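Local coordinates for protein esterase D (Lactobacillus rhamnosus, PDB 3DKR) that probably hydrolyses carboxylic esters, as a serine hydrolase of the alpha/beta-hydrolase fold, at residues F106-L111 with Q185-G190; Q205-L210 with A214-H219. All blocks are in the same frame, centred on the assembly; numbering follows the deposited sequence.

Interaction 1. Residues F106-L111 with Q185-G190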
loop_
_atom_site.group_PDB
_atom_site.type_symbol
_atom_site.label_atom_id
_atom_site.label_comp_id
_atom_site.label_asym_id
_atom_site.label_seq_id
_atom_site.Cartn_x
_atom_site.Cartn_y
_atom_site.Cartn_z
ATOM N N PHE A 106 4.514 3.739 -3.445
ATOM C CA PHE A 106 3.971 4.399 -4.627
ATOM C C PHE A 106 3.047 5.564 -4.258
ATOM O O PHE A 106 3.025 6.570 -4.956
ATOM C CB PHE A 106 3.272 3.387 -5.530
ATOM C CG PHE A 106 4.153 2.210 -5.872
ATOM C CD1 PHE A 106 5.401 2.419 -6.431
ATOM C CD2 PHE A 106 3.754 0.908 -5.596
ATOM C CE1 PHE A 106 6.232 1.340 -6.737
ATOM C CE2 PHE A 106 4.572 -0.162 -5.906
ATOM C CZ PHE A 106 5.811 0.052 -6.458
ATOM N N ALA A 107 2.314 5.445 -3.147
ATOM C CA ALA A 107 1.497 6.573 -2.666
ATOM C C ALA A 107 2.359 7.783 -2.385
ATOM O O ALA A 107 2.020 8.906 -2.759
ATOM C CB ALA A 107 0.716 6.201 -1.410
ATOM N N MET A 108 3.500 7.554 -1.740
ATOM C CA MET A 108 4.400 8.656 -1.418
ATOM C C MET A 108 5.025 9.209 -2.690
ATOM O O MET A 108 5.150 10.430 -2.826
ATOM C CB MET A 108 5.447 8.238 -0.391
ATOM C CG MET A 108 4.872 7.897 0.984
ATOM S SD MET A 108 3.736 9.132 1.697
ATOM C CE MET A 108 4.717 10.632 1.533
ATOM N N LYS A 109 5.411 8.351 -3.634
ATOM C CA LYS A 109 6.000 8.847 -4.877
ATOM C C LYS A 109 4.962 9.648 -5.677
ATOM O O LYS A 109 5.298 10.632 -6.344
ATOM C CB LYS A 109 6.598 7.725 -5.723
ATOM C CG LYS A 109 7.544 8.221 -6.798
ATOM C CD LYS A 109 8.133 7.078 -7.599
ATOM C CE LYS A 109 9.129 7.567 -8.643
ATOM N NZ LYS A 109 10.452 7.944 -8.059
ATOM N N ALA A 110 3.695 9.238 -5.581
ATOM C CA ALA A 110 2.592 9.996 -6.170
ATOM C C ALA A 110 2.495 11.401 -5.578
ATOM O O ALA A 110 2.425 12.391 -6.316
ATOM C CB ALA A 110 1.279 9.234 -5.984
ATOM N N LEU A 111 2.516 11.501 -4.250
ATOM C CA LEU A 111 2.474 12.822 -3.602
ATOM C C LEU A 111 3.661 13.692 -4.055
ATOM O O LEU A 111 3.516 14.907 -4.274
ATOM C CB LEU A 111 2.440 12.703 -2.079
ATOM C CG LEU A 111 1.183 12.050 -1.501
ATOM C CD1 LEU A 111 1.289 11.917 0.010
ATOM C CD2 LEU A 111 -0.063 12.824 -1.889
ATOM N N GLN A 185 1.765 18.064 0.387
ATOM C CA GLN A 185 0.415 17.736 0.808
ATOM C C GLN A 185 0.371 17.243 2.243
ATOM O O GLN A 185 1.359 16.671 2.736
ATOM C CB GLN A 185 -0.181 16.620 -0.058
ATOM C CG GLN A 185 -0.318 16.938 -1.533
ATOM C CD GLN A 185 0.852 16.464 -2.362
ATOM O OE1 GLN A 185 1.971 16.340 -1.862
ATOM N NE2 GLN A 185 0.597 16.193 -3.644
ATOM N N PRO A 186 -0.791 17.394 2.895
ATOM C CA PRO A 186 -1.033 16.668 4.124
ATOM C C PRO A 186 -0.754 15.171 3.919
ATOM O O PRO A 186 -1.161 14.605 2.895
ATOM C CB PRO A 186 -2.526 16.908 4.386
ATOM C CG PRO A 186 -2.817 18.187 3.689
ATOM C CD PRO A 186 -1.946 18.231 2.508
ATOM N N THR A 187 -0.055 14.568 4.873
ATOM C CA THR A 187 0.314 13.145 4.796
ATOM C C THR A 187 -0.144 12.385 6.031
ATOM O O THR A 187 0.069 12.817 7.166
ATOM C CB THR A 187 1.822 12.995 4.630
ATOM O OG1 THR A 187 2.248 13.738 3.487
ATOM C CG2 THR A 187 2.222 11.523 4.472
ATOM N N PHE A 188 -0.758 11.232 5.781
ATOM C CA PHE A 188 -1.234 10.317 6.806
ATOM C C PHE A 188 -0.224 9.197 6.975
ATOM O O PHE A 188 0.257 8.632 5.994
ATOM C CB PHE A 188 -2.584 9.718 6.384
ATOM C CG PHE A 188 -3.187 8.802 7.402
ATOM C CD1 PHE A 188 -4.054 9.294 8.373
ATOM C CD2 PHE A 188 -2.860 7.455 7.435
ATOM C CE1 PHE A 188 -4.605 8.451 9.339
ATOM C CE2 PHE A 188 -3.415 6.613 8.387
ATOM C CZ PHE A 188 -4.278 7.118 9.353
ATOM N N ILE A 189 0.084 8.871 8.226
ATOM C CA ILE A 189 0.963 7.733 8.533
ATOM C C ILE A 189 0.329 6.849 9.586
ATOM O O ILE A 189 0.079 7.297 10.710
ATOM C CB ILE A 189 2.350 8.171 9.035
ATOM C CG1 ILE A 189 3.039 9.054 7.996
ATOM C CG2 ILE A 189 3.191 6.921 9.367
ATOM C CD1 ILE A 189 4.399 9.656 8.432
ATOM N N GLY A 190 0.031 5.604 9.217
ATOM C CA GLY A 190 -0.423 4.604 10.157
ATOM C C GLY A 190 0.548 3.442 10.198
ATOM O O GLY A 190 1.075 3.032 9.162
#
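L111 and Q185 bring the end of helix segment F106-L111 onto the loop that leads into strand 187-192, and T187 extends the contact into the strand itself. The close-packed part lies between L111 and Q185. A bend at the second torsion of the glutamine (chi2 95°) lays its amide against the leucine, with Q185 CD 3.8 Å from L111 CD2 and OE1 3.7 Å from L111 CB. NE2 gives a hydrogen bond of 3.3 Å to L111 O on a lone pair, though at 144° it is not straight, and a weak one to I117 O. OE1 and L111 O, two acceptors 3.2 Å apart, are not hydrogen-bonded; their close approach comes with the NE2 bond. With an alanine here, L111 O is likely to lose this donor, and the flank of L111 that the amide covers would be laid bare.

The contacts on T187 are buried but at longer van der Waals range. M108 and T187 reach toward each other tip to tip, both SD and CE of the methionine meeting the threonine methyl, CE at 4.0 Å from CG2. L111 sends CD1 to within 4.0 Å of T187 OG1. This hydroxyl is spoken for: it donates to Q185 O over 3.2 Å from above the carbonyl plane, which ties the first strand residue back to the loop. The solvent side is the partly exposed loop of Q185 and P186.

The arrangement exemplifies the alpha/beta-hydrolase fold, in which the helix that begins at the predicted nucleophile S101 packs on the central, mainly parallel sheet.

Interaction 2. Residues Q205-L210 with A214-H219; sequences QLRDAL and ARVDFH
R207 lies across V216 and F218, crossing each at about a right angle, and its length can be read atom by atom. CB approaches the ring at F218 CD1, 4.1 Å away. CG, anti to the backbone nitrogen (chi1 177°), stands 4.0 Å from V216 CG1, across the valine. CD returns to the phenylalanine, meeting CD1 obliquely. A bend at the third torsion (chi3 66°) then turns the guanidinium toward D208, the next residue of its helix. There NE binds D208 OD1 at 2.9 Å and NH2 binds the same oxygen at 3.1 Å, a side-on salt bridge in which both nitrogens reach it from one face of the carboxylate. Held in this way, the guanidinium adds little to the ring contact: CZ is 5.5 Å from the F218 ring centroid, with the planes 42° apart, at most a weak cation-pi attraction. The aliphatic part of the arginine thus does the packing, while its charge is matched by the next residue in the helix.

Deeper in, L210 CB sits 4.0 Å from V216 CG2, closing the buried end of the contact. Helix 202-209 is the connection of a beta-alpha-beta unit between strands 187-192 and 216-221: L206 touches I189, L210 touches T187, Y204 meets the F218 ring, and on the other strand D217 and H219 face helix 234-246.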
loop_
_atom_site.group_PDB
_atom_site.type_symbol
_atom_site.label_atom_id
_atom_site.label_comp_id
_atom_site.label_asym_id
_atom_site.label_seq_id
_atom_site.Cartn_x
_atom_site.Cartn_y
_atom_site.Cartn_z
ATOM N N GLN A 205 10.791 7.773 11.007
ATOM C CA GLN A 205 11.711 8.354 10.032
ATOM C C GLN A 205 10.959 9.002 8.858
ATOM O O GLN A 205 11.355 10.060 8.350
ATOM C CB GLN A 205 12.698 7.301 9.513
ATOM C CG GLN A 205 13.771 6.871 10.506
ATOM C CD GLN A 205 15.042 6.368 9.797
ATOM O OE1 GLN A 205 14.986 5.847 8.676
ATOM N NE2 GLN A 205 16.194 6.564 10.433
ATOM N N LEU A 206 9.876 8.361 8.425
ATOM C CA LEU A 206 9.054 8.910 7.359
ATOM C C LEU A 206 8.470 10.245 7.828
ATOM O O LEU A 206 8.618 11.257 7.153
ATOM C CB LEU A 206 7.957 7.914 6.966
ATOM C CG LEU A 206 6.886 8.384 5.989
ATOM C CD1 LEU A 206 7.512 8.871 4.687
ATOM C CD2 LEU A 206 5.858 7.246 5.767
ATOM N N ARG A 207 7.843 10.239 9.000
ATOM C CA ARG A 207 7.315 11.467 9.604
ATOM C C ARG A 207 8.351 12.577 9.621
ATOM O O ARG A 207 8.077 13.700 9.190
ATOM C CB ARG A 207 6.851 11.188 11.025
ATOM C CG ARG A 207 6.353 12.430 11.784
ATOM C CD ARG A 207 6.275 12.152 13.281
ATOM N NE ARG A 207 7.606 11.932 13.843
ATOM C CZ ARG A 207 7.842 11.500 15.076
ATOM N NH1 ARG A 207 6.839 11.221 15.899
ATOM N NH2 ARG A 207 9.101 11.337 15.479
ATOM N N ASP A 208 9.541 12.266 10.126
ATOM C CA ASP A 208 10.597 13.270 10.260
ATOM C C ASP A 208 11.159 13.788 8.925
ATOM O O ASP A 208 11.684 14.909 8.871
ATOM C CB ASP A 208 11.738 12.721 11.126
ATOM C CG ASP A 208 11.327 12.467 12.568
ATOM O OD1 ASP A 208 10.208 12.845 12.988
ATOM O OD2 ASP A 208 12.157 11.876 13.303
ATOM N N ALA A 209 11.079 12.987 7.857
ATOM C CA ALA A 209 11.633 13.383 6.553
ATOM C C ALA A 209 10.691 14.305 5.790
ATOM O O ALA A 209 11.109 14.944 4.828
ATOM C CB ALA A 209 11.951 12.154 5.685
ATOM N N LEU A 210 9.426 14.352 6.212
ATOM C CA LEU A 210 8.388 15.116 5.499
ATOM C C LEU A 210 8.433 16.583 5.920
ATOM O O LEU A 210 7.449 17.138 6.408
ATOM C CB LEU A 210 7.011 14.508 5.750
ATOM C CG LEU A 210 6.819 13.166 5.017
ATOM C CD1 LEU A 210 5.692 12.363 5.633
ATOM C CD2 LEU A 210 6.598 13.377 3.534
ATOM N N ALA A 214 2.343 19.932 4.456
ATOM C CA ALA A 214 1.446 20.863 5.179
ATOM C C ALA A 214 1.138 20.411 6.609
ATOM O O ALA A 214 1.041 21.238 7.533
ATOM C CB ALA A 214 0.151 21.055 4.417
ATOM N N ARG A 215 0.938 19.106 6.777
ATOM C CA ARG A 215 0.789 18.468 8.073
ATOM C C ARG A 215 1.105 16.985 7.937
ATOM O O ARG A 215 1.075 16.438 6.828
ATOM C CB ARG A 215 -0.619 18.649 8.645
ATOM C CG ARG A 215 -1.746 17.882 7.946
ATOM C CD ARG A 215 -3.052 17.834 8.801
ATOM N NE ARG A 215 -4.132 17.056 8.156
ATOM C CZ ARG A 215 -4.835 17.475 7.105
ATOM N NH1 ARG A 215 -4.594 18.662 6.563
ATOM N NH2 ARG A 215 -5.786 16.704 6.582
ATOM N N VAL A 216 1.445 16.363 9.063
ATOM C CA VAL A 216 1.627 14.917 9.131
ATOM C C VAL A 216 0.743 14.336 10.231
ATOM O O VAL A 216 0.935 14.615 11.419
ATOM C CB VAL A 216 3.101 14.532 9.369
ATOM C CG1 VAL A 216 3.240 13.021 9.407
ATOM C CG2 VAL A 216 3.972 15.129 8.275
ATOM N N ASP A 217 -0.233 13.523 9.837
ATOM C CA ASP A 217 -1.190 12.943 10.773
ATOM C C ASP A 217 -0.753 11.519 11.103
ATOM O O ASP A 217 -0.920 10.610 10.289
ATOM C CB ASP A 217 -2.585 12.954 10.141
ATOM C CG ASP A 217 -3.677 12.496 11.093
ATOM O OD1 ASP A 217 -3.482 12.481 12.329
ATOM O OD2 ASP A 217 -4.773 12.169 10.586
ATOM N N PHE A 218 -0.192 11.332 12.299
ATOM C CA PHE A 218 0.520 10.102 12.661
ATOM C C PHE A 218 -0.269 9.239 13.645
ATOM O O PHE A 218 -0.698 9.719 14.708
ATOM C CB PHE A 218 1.880 10.473 13.266
ATOM C CG PHE A 218 2.797 9.288 13.537
ATOM C CD1 PHE A 218 3.795 8.963 12.629
ATOM C CD2 PHE A 218 2.697 8.539 14.697
ATOM C CE1 PHE A 218 4.647 7.907 12.865
ATOM C CE2 PHE A 218 3.547 7.460 14.940
ATOM C CZ PHE A 218 4.528 7.147 14.016
ATOM N N HIS A 219 -0.418 7.958 13.317
ATOM C CA HIS A 219 -1.190 7.025 14.137
ATOM C C HIS A 219 -0.480 5.701 14.329
ATOM O O HIS A 219 -0.021 5.098 13.359
ATOM C CB HIS A 219 -2.550 6.788 13.507
ATOM C CG HIS A 219 -3.381 8.020 13.458
ATOM N ND1 HIS A 219 -4.184 8.405 14.511
ATOM C CD2 HIS A 219 -3.502 8.980 12.514
ATOM C CE1 HIS A 219 -4.775 9.547 14.206
ATOM N NE2 HIS A 219 -4.382 9.915 12.999
#

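The two contacts, with centres 9 Å apart, are joined by the parallel pairing of strands 187-192 and 216-221: T187 O lies 2.8 Å from D217 N, and I189 O 2.7 Å from H219 N, both probable hydrogen bonds. T187 is common ground, since its side chain is met by helix 101-113 in interaction 1 and by L210 in the surroundings of interaction 2. F188 instead packs against H219. Neither contact includes an active-site residue; each lies at some distance from one: the side chain of M108 is about 10 Å from that of the predicted nucleophile S101, and the side chain of F218 about 11 Å from that of D195, predicted to belong to the charge relay system.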